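Local structure of diaminobutyrate-pyruvate transaminase and L-2,4-diaminobutyrate decarboxylase (2QMA) at residues K202-C207 and E255-F260; P110-A115 and F381-N386; F34-S39 and P79-I84. The protein probably uses pyridoxal 5'-phosphate to decarboxylate L-2,4-diaminobutyrate, a task of this C-terminal decarboxylase domain of a longer transaminase-decarboxylase chain. All coordinates share one frame; numbering follows the deposited sequence.

Contact 1: K202-C207 and E255-F260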
loop_
_atom_site.group_PDB
_atom_site.type_symbol
_atom_site.label_atom_id
_atom_site.label_comp_id
_atom_site.label_asym_id
_atom_site.label_seq_id
_atom_site.Cartn_x
_atom_site.Cartn_y
_atom_site.Cartn_z
ATOM N N LYS A 202 -5.454 -29.174 11.350
ATOM C CA LYS A 202 -6.176 -29.082 12.604
ATOM C C LYS A 202 -6.287 -27.659 13.135
ATOM O O LYS A 202 -7.086 -27.418 14.026
ATOM C CB LYS A 202 -5.525 -29.980 13.665
ATOM C CG LYS A 202 -5.777 -31.451 13.445
ATOM C CD LYS A 202 -4.628 -32.237 14.074
ATOM C CE LYS A 202 -5.074 -33.596 14.536
ATOM N NZ LYS A 202 -4.822 -34.571 13.468
ATOM N N LEU A 203 -5.424 -26.764 12.658
ATOM C CA LEU A 203 -5.362 -25.419 13.217
ATOM C C LEU A 203 -6.663 -24.666 12.960
ATOM O O LEU A 203 -7.279 -24.786 11.871
ATOM C CB LEU A 203 -4.172 -24.637 12.627
ATOM C CG LEU A 203 -2.782 -25.233 12.975
ATOM C CD1 LEU A 203 -1.667 -24.511 12.175
ATOM C CD2 LEU A 203 -2.470 -25.124 14.453
ATOM N N ARG A 204 -7.097 -23.910 13.961
ATOM C CA ARG A 204 -8.362 -23.182 13.848
ATOM C C ARG A 204 -8.224 -21.765 14.401
ATOM O O ARG A 204 -7.616 -21.559 15.461
ATOM C CB ARG A 204 -9.511 -23.889 14.592
ATOM C CG ARG A 204 -9.984 -25.220 13.965
ATOM C CD ARG A 204 -10.580 -25.027 12.567
ATOM N NE ARG A 204 -11.116 -26.298 12.032
ATOM C CZ ARG A 204 -10.378 -27.182 11.378
ATOM N NH1 ARG A 204 -9.083 -26.932 11.215
ATOM N NH2 ARG A 204 -10.923 -28.320 10.892
ATOM N N ILE A 205 -8.823 -20.820 13.676
ATOM C CA ILE A 205 -8.923 -19.441 14.114
ATOM C C ILE A 205 -10.392 -19.216 14.523
ATOM O O ILE A 205 -11.342 -19.489 13.759
ATOM C CB ILE A 205 -8.605 -18.482 12.978
ATOM C CG1 ILE A 205 -7.197 -18.734 12.406
ATOM C CG2 ILE A 205 -8.898 -17.001 13.401
ATOM C CD1 ILE A 205 -7.008 -18.173 10.952
ATOM N N VAL A 206 -10.571 -18.744 15.743
ATOM C CA VAL A 206 -11.894 -18.519 16.284
ATOM C C VAL A 206 -12.273 -17.040 16.063
ATOM O O VAL A 206 -11.474 -16.125 16.344
ATOM C CB VAL A 206 -11.924 -18.865 17.832
ATOM C CG1 VAL A 206 -13.331 -18.599 18.385
ATOM C CG2 VAL A 206 -11.435 -20.275 18.115
ATOM N N CYS A 207 -13.454 -16.800 15.507
ATOM C CA CYS A 207 -13.969 -15.435 15.354
ATOM C C CYS A 207 -15.504 -15.438 15.435
ATOM O O CYS A 207 -16.122 -16.494 15.559
ATOM C CB CYS A 207 -13.480 -14.818 14.037
ATOM S SG CYS A 207 -14.113 -15.619 12.596
ATOM N N GLU A 255 -12.161 -32.868 19.961
ATOM C CA GLU A 255 -12.121 -33.507 18.637
ATOM C C GLU A 255 -10.738 -33.612 17.952
ATOM O O GLU A 255 -10.679 -34.038 16.802
ATOM C CB GLU A 255 -12.947 -32.692 17.674
ATOM C CG GLU A 255 -14.389 -32.634 17.913
ATOM C CD GLU A 255 -15.047 -31.808 16.839
ATOM O OE1 GLU A 255 -14.344 -31.422 15.870
ATOM O OE2 GLU A 255 -16.255 -31.542 16.954
ATOM N N GLY A 256 -9.660 -33.171 18.604
ATOM C CA GLY A 256 -8.327 -33.188 17.994
ATOM C C GLY A 256 -7.957 -31.901 17.232
ATOM O O GLY A 256 -6.846 -31.796 16.693
ATOM N N LEU A 257 -8.870 -30.917 17.198
ATOM C CA LEU A 257 -8.546 -29.591 16.621
ATOM C C LEU A 257 -7.653 -28.742 17.554
ATOM O O LEU A 257 -7.573 -28.985 18.780
ATOM C CB LEU A 257 -9.828 -28.840 16.182
ATOM C CG LEU A 257 -10.776 -29.662 15.272
ATOM C CD1 LEU A 257 -12.065 -28.879 15.021
ATOM C CD2 LEU A 257 -10.086 -30.002 13.952
ATOM N N ILE A 258 -6.984 -27.752 16.955
ATOM C CA ILE A 258 -5.984 -26.928 17.642
ATOM C C ILE A 258 -6.398 -25.430 17.444
ATOM O O ILE A 258 -5.936 -24.771 16.541
ATOM C CB ILE A 258 -4.544 -27.246 17.135
ATOM C CG1 ILE A 258 -4.204 -28.757 17.284
ATOM C CG2 ILE A 258 -3.492 -26.327 17.804
ATOM C CD1 ILE A 258 -2.851 -29.155 16.663
ATOM N N PRO A 259 -7.329 -24.929 18.279
ATOM C CA PRO A 259 -7.648 -23.489 18.216
ATOM C C PRO A 259 -6.372 -22.737 18.657
ATOM O O PRO A 259 -5.898 -22.954 19.763
ATOM C CB PRO A 259 -8.790 -23.326 19.246
ATOM C CG PRO A 259 -9.309 -24.739 19.479
ATOM C CD PRO A 259 -8.085 -25.612 19.345
ATOM N N PHE A 260 -5.792 -21.920 17.784
ATOM C CA PHE A 260 -4.516 -21.262 18.103
ATOM C C PHE A 260 -4.606 -19.746 18.101
ATOM O O PHE A 260 -3.689 -19.055 18.565
ATOM C CB PHE A 260 -3.429 -21.695 17.088
ATOM C CG PHE A 260 -3.572 -21.078 15.707
ATOM C CD1 PHE A 260 -2.864 -19.922 15.366
ATOM C CD2 PHE A 260 -4.414 -21.644 14.765
ATOM C CE1 PHE A 260 -2.979 -19.347 14.064
ATOM C CE2 PHE A 260 -4.562 -21.092 13.502
ATOM C CZ PHE A 260 -3.828 -19.935 13.134
#

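Contact 2: P110-A115 and F381-N386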
loop_
_atom_site.group_PDB
_atom_site.type_symbol
_atom_site.label_atom_id
_atom_site.label_comp_id
_atom_site.label_asym_id
_atom_site.label_seq_id
_atom_site.Cartn_x
_atom_site.Cartn_y
_atom_site.Cartn_z
ATOM N N PRO A 110 -13.691 11.270 5.346
ATOM C CA PRO A 110 -13.304 12.571 4.798
ATOM C C PRO A 110 -11.917 12.929 5.399
ATOM O O PRO A 110 -11.714 12.834 6.625
ATOM C CB PRO A 110 -14.435 13.510 5.263
ATOM C CG PRO A 110 -14.949 12.887 6.568
ATOM C CD PRO A 110 -14.776 11.373 6.350
ATOM N N PRO A 111 -10.946 13.249 4.532
ATOM C CA PRO A 111 -9.540 13.428 4.944
ATOM C C PRO A 111 -9.262 14.691 5.772
ATOM O O PRO A 111 -9.716 15.777 5.445
ATOM C CB PRO A 111 -8.771 13.461 3.613
ATOM C CG PRO A 111 -9.779 13.927 2.625
ATOM C CD PRO A 111 -11.129 13.414 3.080
ATOM N N LEU A 112 -8.525 14.495 6.857
ATOM C CA LEU A 112 -8.084 15.559 7.693
ATOM C C LEU A 112 -7.060 16.392 6.948
ATOM O O LEU A 112 -6.177 15.880 6.275
ATOM C CB LEU A 112 -7.455 15.007 8.973
ATOM C CG LEU A 112 -8.223 15.103 10.314
ATOM C CD1 LEU A 112 -7.240 14.896 11.462
ATOM C CD2 LEU A 112 -9.071 16.380 10.517
HETATM N N MSE A 113 -7.154 17.686 7.119
HETATM C CA MSE A 113 -6.235 18.607 6.457
HETATM C C MSE A 113 -4.758 18.276 6.671
HETATM O O MSE A 113 -3.979 18.334 5.716
HETATM C CB MSE A 113 -6.522 20.043 6.890
HETATM C CG MSE A 113 -5.933 21.071 5.933
HETATM SE SE MSE A 113 -6.933 21.068 4.287
HETATM C CE MSE A 113 -8.544 21.996 4.957
ATOM N N PRO A 114 -4.350 17.974 7.919
ATOM C CA PRO A 114 -2.965 17.581 8.158
ATOM C C PRO A 114 -2.495 16.338 7.402
ATOM O O PRO A 114 -1.330 16.288 7.013
ATOM C CB PRO A 114 -2.909 17.343 9.680
ATOM C CG PRO A 114 -4.291 17.280 10.135
ATOM C CD PRO A 114 -5.090 18.115 9.198
ATOM N N ALA A 115 -3.389 15.370 7.206
ATOM C CA ALA A 115 -3.081 14.226 6.320
ATOM C C ALA A 115 -2.925 14.660 4.852
ATOM O O ALA A 115 -1.997 14.220 4.189
ATOM C CB ALA A 115 -4.097 13.155 6.464
ATOM N N PHE A 381 2.033 11.649 12.209
ATOM C CA PHE A 381 3.025 12.477 12.901
ATOM C C PHE A 381 2.574 13.940 12.841
ATOM O O PHE A 381 2.563 14.631 13.873
ATOM C CB PHE A 381 4.418 12.248 12.283
ATOM C CG PHE A 381 5.540 13.053 12.896
ATOM C CD1 PHE A 381 6.098 12.687 14.112
ATOM C CD2 PHE A 381 6.104 14.119 12.199
ATOM C CE1 PHE A 381 7.182 13.381 14.637
ATOM C CE2 PHE A 381 7.180 14.820 12.734
ATOM C CZ PHE A 381 7.720 14.445 13.944
HETATM N N MSE A 382 2.151 14.391 11.659
HETATM C CA MSE A 382 1.663 15.777 11.498
HETATM C C MSE A 382 0.303 16.009 12.150
HETATM O O MSE A 382 0.105 17.020 12.844
HETATM C CB MSE A 382 1.639 16.193 10.019
HETATM C CG MSE A 382 3.036 16.104 9.409
HETATM SE SE MSE A 382 3.263 16.893 7.665
HETATM C CE MSE A 382 2.369 18.595 7.992
ATOM N N THR A 383 -0.611 15.061 11.965
ATOM C CA THR A 383 -1.949 15.142 12.546
ATOM C C THR A 383 -1.925 15.304 14.085
ATOM O O THR A 383 -2.677 16.155 14.643
ATOM C CB THR A 383 -2.798 13.922 12.128
ATOM O OG1 THR A 383 -3.277 14.097 10.778
ATOM C CG2 THR A 383 -3.965 13.732 13.081
HETATM N N MSE A 384 -1.066 14.535 14.767
HETATM C CA MSE A 384 -0.999 14.611 16.251
HETATM C C MSE A 384 -0.343 15.891 16.800
HETATM O O MSE A 384 -0.566 16.272 17.966
HETATM C CB MSE A 384 -0.355 13.357 16.846
HETATM C CG MSE A 384 -1.177 12.074 16.562
HETATM SE SE MSE A 384 -3.086 12.206 16.925
HETATM C CE MSE A 384 -3.724 12.730 15.231
ATOM N N GLN A 385 0.497 16.511 15.982
ATOM C CA GLN A 385 1.071 17.819 16.325
ATOM C C GLN A 385 0.090 18.972 16.173
ATOM O O GLN A 385 0.196 19.982 16.901
ATOM C CB GLN A 385 2.306 18.110 15.490
ATOM C CG GLN A 385 3.518 17.270 15.840
ATOM C CD GLN A 385 4.640 17.626 14.893
ATOM O OE1 GLN A 385 5.217 18.708 14.991
ATOM N NE2 GLN A 385 4.901 16.754 13.921
ATOM N N ASN A 386 -0.835 18.806 15.230
ATOM C CA ASN A 386 -1.739 19.844 14.739
ATOM C C ASN A 386 -3.128 19.760 15.425
ATOM O O ASN A 386 -3.453 20.556 16.311
ATOM C CB ASN A 386 -1.832 19.727 13.205
ATOM C CG ASN A 386 -2.897 20.627 12.579
ATOM O OD1 ASN A 386 -3.619 20.202 11.658
ATOM N ND2 ASN A 386 -2.998 21.884 13.064
#

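Contact 3: F34-S39 and P79-I84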
loop_
_atom_site.group_PDB
_atom_site.type_symbol
_atom_site.label_atom_id
_atom_site.label_comp_id
_atom_site.label_asym_id
_atom_site.label_seq_id
_atom_site.Cartn_x
_atom_site.Cartn_y
_atom_site.Cartn_z
ATOM N N PHE A 34 7.877 22.977 -10.343
ATOM C CA PHE A 34 7.176 22.194 -9.324
ATOM C C PHE A 34 6.112 23.046 -8.627
ATOM O O PHE A 34 4.941 22.701 -8.603
ATOM C CB PHE A 34 8.173 21.639 -8.311
ATOM C CG PHE A 34 7.550 21.278 -6.983
ATOM C CD1 PHE A 34 6.857 20.091 -6.836
ATOM C CD2 PHE A 34 7.661 22.141 -5.878
ATOM C CE1 PHE A 34 6.281 19.742 -5.598
ATOM C CE2 PHE A 34 7.089 21.809 -4.650
ATOM C CZ PHE A 34 6.402 20.590 -4.505
ATOM N N ALA A 35 6.535 24.181 -8.089
ATOM C CA ALA A 35 5.633 25.093 -7.381
ATOM C C ALA A 35 4.463 25.530 -8.271
ATOM O O ALA A 35 3.305 25.519 -7.841
ATOM C CB ALA A 35 6.417 26.299 -6.883
ATOM N N SER A 36 4.776 25.877 -9.521
ATOM C CA SER A 36 3.783 26.337 -10.477
ATOM C C SER A 36 2.738 25.261 -10.791
ATOM O O SER A 36 1.536 25.562 -10.891
ATOM C CB SER A 36 4.481 26.805 -11.757
ATOM O OG SER A 36 3.542 27.284 -12.695
ATOM N N VAL A 37 3.190 24.008 -10.942
ATOM C CA VAL A 37 2.292 22.883 -11.241
ATOM C C VAL A 37 1.349 22.530 -10.058
ATOM O O VAL A 37 0.138 22.364 -10.223
ATOM C CB VAL A 37 3.107 21.624 -11.722
ATOM C CG1 VAL A 37 2.245 20.351 -11.751
ATOM C CG2 VAL A 37 3.772 21.893 -13.091
HETATM N N MSE A 38 1.936 22.459 -8.875
HETATM C CA MSE A 38 1.230 22.177 -7.643
HETATM C C MSE A 38 0.242 23.287 -7.331
HETATM O O MSE A 38 -0.878 22.997 -6.959
HETATM C CB MSE A 38 2.234 22.006 -6.509
HETATM C CG MSE A 38 3.146 20.788 -6.666
HETATM SE SE MSE A 38 2.326 19.160 -7.378
HETATM C CE MSE A 38 3.744 18.676 -8.662
ATOM N N SER A 39 0.654 24.553 -7.476
ATOM C CA SER A 39 -0.277 25.663 -7.304
ATOM C C SER A 39 -1.461 25.566 -8.300
ATOM O O SER A 39 -2.607 25.787 -7.918
ATOM C CB SER A 39 0.449 27.016 -7.391
ATOM O OG SER A 39 1.164 27.276 -6.181
ATOM N N PRO A 79 0.772 19.319 -22.402
ATOM C CA PRO A 79 1.406 19.977 -21.263
ATOM C C PRO A 79 0.699 19.596 -19.973
ATOM O O PRO A 79 -0.527 19.376 -19.959
ATOM C CB PRO A 79 1.226 21.479 -21.541
ATOM C CG PRO A 79 0.262 21.587 -22.687
ATOM C CD PRO A 79 0.218 20.275 -23.389
ATOM N N LEU A 80 1.478 19.524 -18.901
ATOM C CA LEU A 80 0.998 18.917 -17.640
ATOM C C LEU A 80 -0.213 19.683 -17.102
ATOM O O LEU A 80 -1.184 19.083 -16.652
ATOM C CB LEU A 80 2.117 18.846 -16.594
ATOM C CG LEU A 80 1.765 18.259 -15.210
ATOM C CD1 LEU A 80 0.893 17.019 -15.348
ATOM C CD2 LEU A 80 3.038 17.918 -14.465
ATOM N N LYS A 81 -0.163 21.005 -17.149
ATOM C CA LYS A 81 -1.278 21.785 -16.635
ATOM C C LYS A 81 -2.598 21.480 -17.361
ATOM O O LYS A 81 -3.650 21.455 -16.723
ATOM C CB LYS A 81 -0.953 23.287 -16.639
ATOM C CG LYS A 81 0.001 23.721 -15.526
ATOM C CD LYS A 81 0.526 25.151 -15.713
ATOM C CE LYS A 81 1.641 25.420 -14.700
ATOM N NZ LYS A 81 1.844 26.887 -14.502
ATOM N N SER A 82 -2.558 21.233 -18.675
ATOM C CA SER A 82 -3.804 20.893 -19.397
ATOM C C SER A 82 -4.319 19.494 -19.001
ATOM O O SER A 82 -5.527 19.282 -18.895
ATOM C CB SER A 82 -3.721 21.115 -20.922
ATOM O OG SER A 82 -2.903 20.171 -21.592
ATOM N N VAL A 83 -3.394 18.564 -18.767
ATOM C CA VAL A 83 -3.744 17.217 -18.329
ATOM C C VAL A 83 -4.407 17.286 -16.948
ATOM O O VAL A 83 -5.398 16.577 -16.687
ATOM C CB VAL A 83 -2.515 16.299 -18.269
ATOM C CG1 VAL A 83 -2.917 14.925 -17.702
ATOM C CG2 VAL A 83 -1.844 16.143 -19.685
ATOM N N ILE A 84 -3.849 18.136 -16.080
ATOM C CA ILE A 84 -4.432 18.418 -14.775
ATOM C C ILE A 84 -5.855 18.962 -14.949
ATOM O O ILE A 84 -6.749 18.574 -14.218
ATOM C CB ILE A 84 -3.572 19.416 -13.952
ATOM C CG1 ILE A 84 -2.311 18.710 -13.421
ATOM C CG2 ILE A 84 -4.352 19.982 -12.781
ATOM C CD1 ILE A 84 -1.192 19.682 -13.037
#

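Contact 1: K202-C207 and E255-F260
Phe260 lays its ring obliquely against Leu203 and Ile205, with CE2 3.7 Å from Leu203 CB and CZ equally close to Ile205 CG1. A chi1 of 74°, which sets CG between the backbone N and the carbonyl carbon, folds the ring back over the neighbouring strand. Leu203 CD2 reaches on to Ile258 CG2 at 3.7 Å, and Ile182 of helix 167-187 packs on both Leu203 and Phe260. Beneath the side chains run two parallel strands, adjacent members of the seven-stranded, mostly parallel sheet of the fold type I pyridoxal phosphate enzymes. Three backbone bonds pair them: Ile258 N to Lys202 O, Arg204 N to Ile258 O, and Phe260 N to Arg204 O, the last at 3.0 Å. On the sheet face carrying Arg204, Leu257 CD2 sits over one face of the guanidinium, nearer its margin than its middle, 3.6 Å from NH2. The guanidinium is held through its NH1, which donates to Leu203 O at 2.9 Å, the oxygen lying in the guanidinium plane, and also to Asp201 O. Lys202 stretches its aliphatic chain along Gly256 O, with CE at 3.3 Å; Gly256 ends helix 245-254 in a Schellman motif.

Contact 2: P110-A115 and F381-N386
Pro114 presents its ring to Thr383 and Asn386, one turn apart on helix 377-386. Of its carbons, CB lies 3.4 Å from Thr383 OG1 and nearly as close to Asn386 OD1. CG, at the outer end of the ring, meets both oxygens, at 3.4 Å from Asn386 OD1. CD, next to the ring nitrogen, turns to Asn386 OD1 at 3.5 Å. The proline belongs to the first turn of helix 113-125, two residues after Leu112, the N-cap, so the contact wedges a helix start against the final turns of another helix within the decarboxylase domain, which has the fold of the type I pyridoxal phosphate enzymes.

The meeting is one of carbons with oxygens, and the oxygens belong to groups that bond to others. Thr383 OG1 is hydrogen-bonded to Gln329 OE1, while Asn386 ND2 reaches Ala78 O of the second subunit; the asparagine amide therefore spans proline ring and subunit boundary. Its CG stands opposite the backbone N across the CA-CB bond (chi1 172°), which carries OD1 out to the ring.

Beside the proline, the second branch of the threonine does apolar work: Thr383 CG2 meets Leu112 CD1 at 3.8 Å, the two side chains crossing at about a right angle. Leu112 also packs on Tyr328 and on Phe23 of the second subunit. All six residues that touch across this contact are buried. Met382, a selenomethionine in this structure, brings CB to 4.2 Å from Pro114 O.

Contact 3: F34-S39 and P79-I84
With chi1 at 168°, Val37 swings CG1 opposite its backbone N and toward helix 80-92, where it meets Leu80 and Ile84; Lys81, fully extended beyond CG, carries its ammonium across to Ser36. The setting is a nearly parallel helix pair, helix 32-51 beside helix 80-92, their local axes 10.4 Å apart and inclined by 17°. These helices lie near the amino terminus and pack on the second subunit, as do the amino-terminal helices of DOPA decarboxylase and its relatives.

Val37 CG1 is the apolar centre. Leu80 CD2 approaches it to 3.7 Å, the two side chains crossing at about a right angle, and Ile84 CD1, one turn further along, comes equally close on a more slanting path. The single methyl rests against both neighbours, which protrude from successive turns of the same helix.

At the more accessible margin, Lys81 NZ bonds to Ser36 OG. The modelled NZ-OG separation of 2.5 Å is unusually short, so its exact value is doubtful. Lys81 CE passes Val37 more loosely, 4.3 Å from Val37 N.

Leu80 and Ile84 also pack against the second subunit. Back at the pair, Ile84 CD1 lies 4.1 Å from Val37 O, an oxygen that is hydrogen-bonded to Thr41 OG1.

How the contacts relate
Contact 2 lies nearest the probable active site: the side chain of Leu112 is about 12 Å from that of Lys325, the predicted cofactor lysine, which carries no cofactor here. Contacts 2 and 3 do not touch within one chain, their nearest atoms being about 13 Å apart, yet the dimer brings them together. Leu80 and Ile84 of contact 3 in one subunit pack on Met113 and Met382 of contact 2 in the other, so the amino-terminal helix pair covers its partner's helix junction. Contact 1 stands apart in the central sheet, across the chain's centre from both, its centre about 41 Å from that of contact 2 and about 56 Å from that of contact 3.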